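Side-chain contacts in SxtG (Microseira wollei, PDB 6U1R), which is an amidinotransferase of the saxitoxin biosynthetic pathway and probably transfers an amidino group through a covalent enzyme intermediate: residues A117-T121 with P122-V126; V220-R224 with D225-Q229; I277-P281 with E282-V286. One frame throughout, in Å; residues are numbered along the deposited sequence.

The three contacts follow one another along the chain. Contact 1, a short hairpin at the subunit interface, stands apart: its centre is about 34 Å from that of contact 2 and about 39 Å from that of contact 3, and it lies away from the predicted catalytic residues. Contacts 2 and 3 are neighbours, with centres about 16 Å apart and nearest atoms about 5 Å apart, and the strand 269-273 packs against side chains of both. Both also come near the predicted active site. The side chains of V220 (contact 2) and F283 (contact 3) each lie about 9 Å from that of H264, and that of V220 about 10 Å from that of C368.

Contact 1. Residues A117-T121 with P122-V126; sequences ASFST and PAWQV
T121 covers one face of the W124 indole with both of its branches, OG1 above the pyrrole end and CG2 above the six-membered ring. CG2 sits 3.7 Å from the centroid of that ring, a CH-pi contact, while OG1 rides 3.3 Å above the indole plane. At the indole edge, W124 CZ3 meets F119 CE1 at 4.0 Å, and the F119 ring in turn takes V126 CG2 over one face, 3.6 Å from its centroid. W124 can lie beneath the turn because its CG sits between the backbone N and the carbonyl carbon (chi1 52°), which folds the indole back under T121.

The same threonine hydroxyl shapes the chain: OG1 accepts from A123 N at 3.1 Å, closing an ST turn, and more weakly from W124 N. T121 N gives a straight bond to W124 O at 2.8 Å, and the next rung is V126 N to F119 O. On the other face of the ribbon, S120 CB and Q125 CB touch at 3.6 Å.

W124 NE1 is satisfied by Q184 O, and R154 makes a cation-pi contact with the indole. S120 OG bonds S120 OG of the second subunit, whose W161 packs on T121, P122 and A123. This is a short antiparallel beta hairpin with an ST turn at its tip, pressed into the dimer interface.

Contact 2. Residues V220-R224 with D225-Q229; sequences VRCGR and DIFGQ
C222 and F227 have nearly equal first torsions (chi1 -62° and -63°), each side chain leaning beside its own backbone N, and this brings SG to the edge of the phenyl ring. The two strands form a beta hairpin closed by a type II' turn from C222 to D225, with G223 supplying the positive phi (66°) that the turn needs. SG lies near the ring plane, 4.0 Å from F227 CE2, a sulfur-aromatic contact made at the edge. On the same face of the hairpin, which D225 shares, V220 CG2 reaches F227 CB at 4.1 Å. On the opposite side, where R221 and I226 are paired, I226 CG2 packs on V220 O at 3.4 Å.

Main-chain bonds hold the register: V220 and F227 bond in both directions, while C222 N donates to D225 O at 2.9 Å and the return bond from D225 N to C222 O is weak. Beyond the hairpin, R221 forms a salt bridge with D372, and D225 OD1 meets both R251 and H253, partners that should favour a charged carboxylate. Its other oxygen, OD2, is tied back to the turn by one water, which donates to D225 OD2 and to C222 O at 2.7 Å each.

Contact 3. Residues I277-P281 with E282-V286; sequences ILVNP and EFVDV
N280 OD1 takes two backbone N-H groups of the following turn, E282 N at 2.8 Å and F283 N at 3.1 Å. The two arrive differently: E282 N approaches in the carbonyl plane, whereas F283 N stands 64° above it, away from a lone pair. The other end of the amide, ND2, lies over one face of the F283 ring, 3.2 Å above its plane and offset toward the rim. Amide and ring planes are only 17° apart, so ND2 lies flat over the ring and does not point an N-H at its centre.

With CG anti to the backbone N (chi1 -179°), N280 turns its amide forward over the residues that follow. The bond from OD1 to E282 N makes an Asx turn, and a weak bond from V284 N to N280 O at 3.1 Å adds a main-chain link as the chain leaves the strand 276-279. Next to it, V279 CG1 packs tightly on V284, 3.4 Å from its CB, the two side chains crossing at about a right angle.

Farther out, ND2 donates to T267 O, which, together with the bonds to OD1, sets which end of the amide faces the ring. W318 meets the F283 ring edge-to-face and touches N280, while T268 packs on both F283 and V284.

Contact 1. Residues A117-T121 with P122-V126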
loop_
_atom_site.group_PDB
_atom_site.type_symbol
_atom_site.label_atom_id
_atom_site.label_comp_id
_atom_site.label_asym_id
_atom_site.label_seq_id
_atom_site.Cartn_x
_atom_site.Cartn_y
_atom_site.Cartn_z
ATOM N N ALA A 117 19.180 9.242 -5.658
ATOM C CA ALA A 117 19.440 7.848 -6.006
ATOM C C ALA A 117 18.449 7.332 -7.051
ATOM O O ALA A 117 17.248 7.624 -7.003
ATOM C CB ALA A 117 19.388 6.984 -4.754
ATOM N N SER A 118 18.970 6.561 -8.008
ATOM C CA SER A 118 18.136 5.857 -8.978
ATOM C C SER A 118 17.427 4.672 -8.311
ATOM O O SER A 118 17.805 4.211 -7.228
ATOM C CB SER A 118 18.983 5.355 -10.150
ATOM O OG SER A 118 19.918 4.392 -9.695
ATOM N N PHE A 119 16.363 4.199 -8.958
ATOM C CA PHE A 119 15.722 2.957 -8.547
ATOM C C PHE A 119 15.001 2.336 -9.743
ATOM O O PHE A 119 14.852 2.948 -10.799
ATOM C CB PHE A 119 14.788 3.181 -7.344
ATOM C CG PHE A 119 13.755 4.276 -7.538
ATOM C CD1 PHE A 119 12.540 4.002 -8.147
ATOM C CD2 PHE A 119 13.997 5.571 -7.089
ATOM C CE1 PHE A 119 11.572 4.992 -8.293
ATOM C CE2 PHE A 119 13.039 6.578 -7.243
ATOM C CZ PHE A 119 11.829 6.292 -7.851
ATOM N N SER A 120 14.559 1.095 -9.569
ATOM C CA SER A 120 14.040 0.345 -10.703
ATOM C C SER A 120 13.095 -0.735 -10.199
ATOM O O SER A 120 13.253 -1.251 -9.091
ATOM C CB SER A 120 15.181 -0.299 -11.500
ATOM O OG SER A 120 15.857 -1.228 -10.689
ATOM N N THR A 121 12.119 -1.059 -11.029
ATOM C CA THR A 121 11.228 -2.187 -10.846
ATOM C C THR A 121 11.541 -3.210 -11.934
ATOM O O THR A 121 12.364 -2.952 -12.832
ATOM C CB THR A 121 9.759 -1.766 -10.951
ATOM O OG1 THR A 121 9.443 -1.492 -12.326
ATOM C CG2 THR A 121 9.472 -0.512 -10.131
ATOM N N PRO A 122 10.878 -4.362 -11.923
ATOM C CA PRO A 122 11.102 -5.338 -13.000
ATOM C C PRO A 122 10.717 -4.818 -14.375
ATOM O O PRO A 122 11.150 -5.391 -15.381
ATOM C CB PRO A 122 10.235 -6.534 -12.571
ATOM C CG PRO A 122 10.222 -6.433 -11.050
ATOM C CD PRO A 122 10.106 -4.930 -10.809
ATOM N N ALA A 123 9.940 -3.731 -14.458
ATOM C CA ALA A 123 9.416 -3.244 -15.727
ATOM C C ALA A 123 9.960 -1.890 -16.180
ATOM O O ALA A 123 9.795 -1.548 -17.354
ATOM C CB ALA A 123 7.886 -3.138 -15.653
ATOM N N TRP A 124 10.560 -1.096 -15.294
ATOM C CA TRP A 124 10.976 0.257 -15.656
ATOM C C TRP A 124 11.988 0.757 -14.639
ATOM O O TRP A 124 12.124 0.204 -13.548
ATOM C CB TRP A 124 9.786 1.231 -15.751
ATOM C CG TRP A 124 8.866 1.254 -14.550
ATOM C CD1 TRP A 124 7.683 0.601 -14.429
ATOM C CD2 TRP A 124 9.044 1.996 -13.325
ATOM N NE1 TRP A 124 7.111 0.871 -13.203
ATOM C CE2 TRP A 124 7.924 1.725 -12.507
ATOM C CE3 TRP A 124 10.037 2.850 -12.843
ATOM C CZ2 TRP A 124 7.771 2.282 -11.241
ATOM C CZ3 TRP A 124 9.896 3.394 -11.591
ATOM C CH2 TRP A 124 8.757 3.115 -10.798
ATOM N N GLN A 125 12.695 1.817 -15.012
ATOM C CA GLN A 125 13.669 2.425 -14.120
ATOM C C GLN A 125 13.643 3.938 -14.307
ATOM O O GLN A 125 13.265 4.445 -15.367
ATOM C CB GLN A 125 15.089 1.880 -14.363
ATOM C CG GLN A 125 15.663 2.228 -15.700
ATOM C CD GLN A 125 17.027 1.577 -15.921
ATOM O OE1 GLN A 125 18.060 2.243 -15.913
ATOM N NE2 GLN A 125 17.027 0.271 -16.094
ATOM N N VAL A 126 14.041 4.655 -13.257
ATOM C CA VAL A 126 14.160 6.107 -13.319
ATOM C C VAL A 126 15.500 6.509 -12.709
ATOM O O VAL A 126 16.138 5.746 -11.994
ATOM C CB VAL A 126 12.994 6.830 -12.592
ATOM C CG1 VAL A 126 11.661 6.509 -13.261
ATOM C CG2 VAL A 126 12.969 6.458 -11.119
#

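Contact 2. Residues V220-R224 with D225-Q229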
loop_
_atom_site.group_PDB
_atom_site.type_symbol
_atom_site.label_atom_id
_atom_site.label_comp_id
_atom_site.label_asym_id
_atom_site.label_seq_id
_atom_site.Cartn_x
_atom_site.Cartn_y
_atom_site.Cartn_z
ATOM N N VAL A 220 -9.914 17.337 -1.190
ATOM C CA VAL A 220 -10.012 18.207 -0.020
ATOM C C VAL A 220 -11.142 17.695 0.863
ATOM O O VAL A 220 -12.100 17.081 0.382
ATOM C CB VAL A 220 -10.233 19.691 -0.395
ATOM C CG1 VAL A 220 -8.940 20.296 -0.875
ATOM C CG2 VAL A 220 -11.327 19.832 -1.455
ATOM N N ARG A 221 -11.020 17.935 2.176
ATOM C CA ARG A 221 -11.802 17.222 3.194
ATOM C C ARG A 221 -12.783 18.135 3.924
ATOM O O ARG A 221 -12.372 19.145 4.510
ATOM C CB ARG A 221 -10.853 16.581 4.206
ATOM C CG ARG A 221 -9.978 15.435 3.603
ATOM C CD ARG A 221 -8.776 15.061 4.459
ATOM N NE ARG A 221 -8.015 16.273 4.717
ATOM C CZ ARG A 221 -7.652 16.717 5.910
ATOM N NH1 ARG A 221 -7.858 15.998 7.019
ATOM N NH2 ARG A 221 -7.056 17.899 5.986
ATOM N N CYS A 222 -14.064 17.728 3.950
ATOM C CA CYS A 222 -15.139 18.440 4.665
ATOM C C CYS A 222 -15.925 17.481 5.568
ATOM O O CYS A 222 -17.139 17.325 5.436
ATOM C CB CYS A 222 -16.123 19.107 3.708
ATOM S SG CYS A 222 -15.373 20.372 2.675
ATOM N N GLY A 223 -15.237 16.865 6.512
ATOM C CA GLY A 223 -15.889 15.879 7.371
ATOM C C GLY A 223 -16.308 14.663 6.577
ATOM O O GLY A 223 -15.504 14.066 5.849
ATOM N N ARG A 224 -17.587 14.286 6.697
ATOM C CA ARG A 224 -18.093 13.105 6.011
ATOM C C ARG A 224 -18.120 13.253 4.489
ATOM O O ARG A 224 -18.262 12.241 3.793
ATOM C CB ARG A 224 -19.508 12.768 6.493
ATOM C CG ARG A 224 -19.573 12.218 7.903
ATOM C CD ARG A 224 -20.897 11.534 8.191
ATOM N NE ARG A 224 -20.945 11.041 9.570
ATOM C CZ ARG A 224 -20.544 9.839 9.970
ATOM N NH1 ARG A 224 -20.056 8.960 9.104
ATOM N NH2 ARG A 224 -20.640 9.508 11.261
ATOM N N ASP A 225 -17.977 14.467 3.965
ATOM C CA ASP A 225 -17.994 14.718 2.530
ATOM C C ASP A 225 -16.611 15.181 2.095
ATOM O O ASP A 225 -16.051 16.114 2.684
ATOM C CB ASP A 225 -19.067 15.748 2.174
ATOM C CG ASP A 225 -20.441 15.255 2.516
ATOM O OD1 ASP A 225 -20.961 14.417 1.753
ATOM O OD2 ASP A 225 -20.980 15.668 3.570
ATOM N N ILE A 226 -16.067 14.504 1.078
ATOM C CA ILE A 226 -14.750 14.770 0.509
ATOM C C ILE A 226 -14.935 15.092 -0.975
ATOM O O ILE A 226 -15.744 14.454 -1.661
ATOM C CB ILE A 226 -13.821 13.550 0.714
ATOM C CG1 ILE A 226 -13.537 13.328 2.204
ATOM C CG2 ILE A 226 -12.498 13.708 -0.053
ATOM C CD1 ILE A 226 -12.957 11.969 2.525
ATOM N N PHE A 227 -14.225 16.096 -1.464
ATOM C CA PHE A 227 -14.318 16.506 -2.864
ATOM C C PHE A 227 -13.021 16.165 -3.581
ATOM O O PHE A 227 -11.938 16.447 -3.065
ATOM C CB PHE A 227 -14.621 17.995 -2.963
ATOM C CG PHE A 227 -15.943 18.351 -2.372
ATOM C CD1 PHE A 227 -17.091 18.298 -3.144
ATOM C CD2 PHE A 227 -16.058 18.657 -1.033
ATOM C CE1 PHE A 227 -18.319 18.584 -2.604
ATOM C CE2 PHE A 227 -17.303 18.943 -0.485
ATOM C CZ PHE A 227 -18.428 18.898 -1.283
ATOM N N GLY A 228 -13.136 15.554 -4.763
ATOM C CA GLY A 228 -11.970 15.214 -5.557
ATOM C C GLY A 228 -12.194 15.561 -7.016
ATOM O O GLY A 228 -13.276 16.006 -7.411
ATOM N N GLN A 229 -11.146 15.355 -7.806
ATOM C CA GLN A 229 -11.224 15.500 -9.253
ATOM C C GLN A 229 -10.373 14.422 -9.911
ATOM O O GLN A 229 -9.377 13.972 -9.347
ATOM C CB GLN A 229 -10.721 16.881 -9.715
ATOM C CG GLN A 229 -9.263 17.127 -9.301
ATOM C CD GLN A 229 -8.653 18.403 -9.850
ATOM O OE1 GLN A 229 -9.356 19.297 -10.333
ATOM N NE2 GLN A 229 -7.316 18.498 -9.771
HETATM O O HOH W 1 -19.861 17.232 5.456
#

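Contact 3. Residues I277-P281 with E282-V286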
loop_
_atom_site.group_PDB
_atom_site.type_symbol
_atom_site.label_atom_id
_atom_site.label_comp_id
_atom_site.label_asym_id
_atom_site.label_seq_id
_atom_site.Cartn_x
_atom_site.Cartn_y
_atom_site.Cartn_z
ATOM N N ILE A 277 -16.445 28.052 1.012
ATOM C CA ILE A 277 -15.540 27.345 0.113
ATOM C C ILE A 277 -15.060 28.295 -0.978
ATOM O O ILE A 277 -15.863 28.968 -1.633
ATOM C CB ILE A 277 -16.206 26.078 -0.462
ATOM C CG1 ILE A 277 -15.209 25.235 -1.264
ATOM C CG2 ILE A 277 -17.485 26.409 -1.255
ATOM C CD1 ILE A 277 -15.681 23.794 -1.440
ATOM N N LEU A 278 -13.742 28.353 -1.145
ATOM C CA LEU A 278 -13.068 29.213 -2.107
ATOM C C LEU A 278 -12.931 28.493 -3.447
ATOM O O LEU A 278 -12.439 27.356 -3.498
ATOM C CB LEU A 278 -11.693 29.572 -1.543
ATOM C CG LEU A 278 -10.719 30.473 -2.301
ATOM C CD1 LEU A 278 -11.259 31.883 -2.379
ATOM C CD2 LEU A 278 -9.362 30.469 -1.604
ATOM N N VAL A 279 -13.332 29.164 -4.537
ATOM C CA VAL A 279 -13.401 28.532 -5.847
ATOM C C VAL A 279 -12.652 29.359 -6.887
ATOM O O VAL A 279 -12.708 30.594 -6.886
ATOM C CB VAL A 279 -14.868 28.319 -6.275
ATOM C CG1 VAL A 279 -14.927 27.755 -7.651
ATOM C CG2 VAL A 279 -15.556 27.412 -5.279
ATOM N N ASN A 280 -11.952 28.660 -7.770
ATOM C CA ASN A 280 -11.166 29.270 -8.830
ATOM C C ASN A 280 -12.084 29.634 -9.991
ATOM O O ASN A 280 -12.715 28.740 -10.560
ATOM C CB ASN A 280 -10.092 28.264 -9.272
ATOM C CG ASN A 280 -9.182 28.793 -10.352
ATOM O OD1 ASN A 280 -9.619 29.460 -11.297
ATOM N ND2 ASN A 280 -7.892 28.467 -10.236
ATOM N N PRO A 281 -12.184 30.912 -10.384
ATOM C CA PRO A 281 -13.182 31.275 -11.406
ATOM C C PRO A 281 -12.845 30.791 -12.807
ATOM O O PRO A 281 -13.746 30.741 -13.655
ATOM C CB PRO A 281 -13.209 32.809 -11.340
ATOM C CG PRO A 281 -11.856 33.188 -10.936
ATOM C CD PRO A 281 -11.403 32.081 -9.954
ATOM N N GLU A 282 -11.592 30.460 -13.089
ATOM C CA GLU A 282 -11.211 29.952 -14.400
ATOM C C GLU A 282 -11.310 28.434 -14.494
ATOM O O GLU A 282 -11.601 27.905 -15.575
ATOM C CB GLU A 282 -9.786 30.408 -14.727
ATOM C CG GLU A 282 -9.677 31.906 -15.041
ATOM C CD GLU A 282 -10.341 32.265 -16.361
ATOM O OE1 GLU A 282 -10.143 31.511 -17.331
ATOM O OE2 GLU A 282 -11.061 33.282 -16.424
ATOM N N PHE A 283 -11.065 27.716 -13.399
ATOM C CA PHE A 283 -11.089 26.257 -13.435
ATOM C C PHE A 283 -12.448 25.646 -13.088
ATOM O O PHE A 283 -12.651 24.451 -13.353
ATOM C CB PHE A 283 -10.053 25.672 -12.469
ATOM C CG PHE A 283 -8.604 26.045 -12.773
ATOM C CD1 PHE A 283 -8.241 26.710 -13.939
ATOM C CD2 PHE A 283 -7.610 25.708 -11.869
ATOM C CE1 PHE A 283 -6.916 27.045 -14.183
ATOM C CE2 PHE A 283 -6.289 26.032 -12.100
ATOM C CZ PHE A 283 -5.937 26.696 -13.262
ATOM N N VAL A 284 -13.372 26.408 -12.501
ATOM C CA VAL A 284 -14.648 25.870 -12.026
ATOM C C VAL A 284 -15.792 26.627 -12.683
ATOM O O VAL A 284 -15.826 27.861 -12.644
ATOM C CB VAL A 284 -14.749 25.964 -10.488
ATOM C CG1 VAL A 284 -16.147 25.649 -10.016
ATOM C CG2 VAL A 284 -13.744 25.025 -9.834
ATOM N N ASP A 285 -16.735 25.889 -13.277
ATOM C CA ASP A 285 -18.048 26.430 -13.622
ATOM C C ASP A 285 -18.954 26.230 -12.409
ATOM O O ASP A 285 -19.356 25.101 -12.111
ATOM C CB ASP A 285 -18.618 25.734 -14.859
ATOM C CG ASP A 285 -19.984 26.289 -15.283
ATOM O OD1 ASP A 285 -20.614 27.022 -14.498
ATOM O OD2 ASP A 285 -20.431 25.982 -16.413
ATOM N N VAL A 286 -19.265 27.318 -11.699
ATOM C CA VAL A 286 -19.999 27.194 -10.441
ATOM C C VAL A 286 -21.370 26.587 -10.654
ATOM O O VAL A 286 -21.949 26.022 -9.716
ATOM C CB VAL A 286 -20.137 28.559 -9.739
ATOM C CG1 VAL A 286 -18.768 29.122 -9.398
ATOM C CG2 VAL A 286 -20.914 29.534 -10.618
#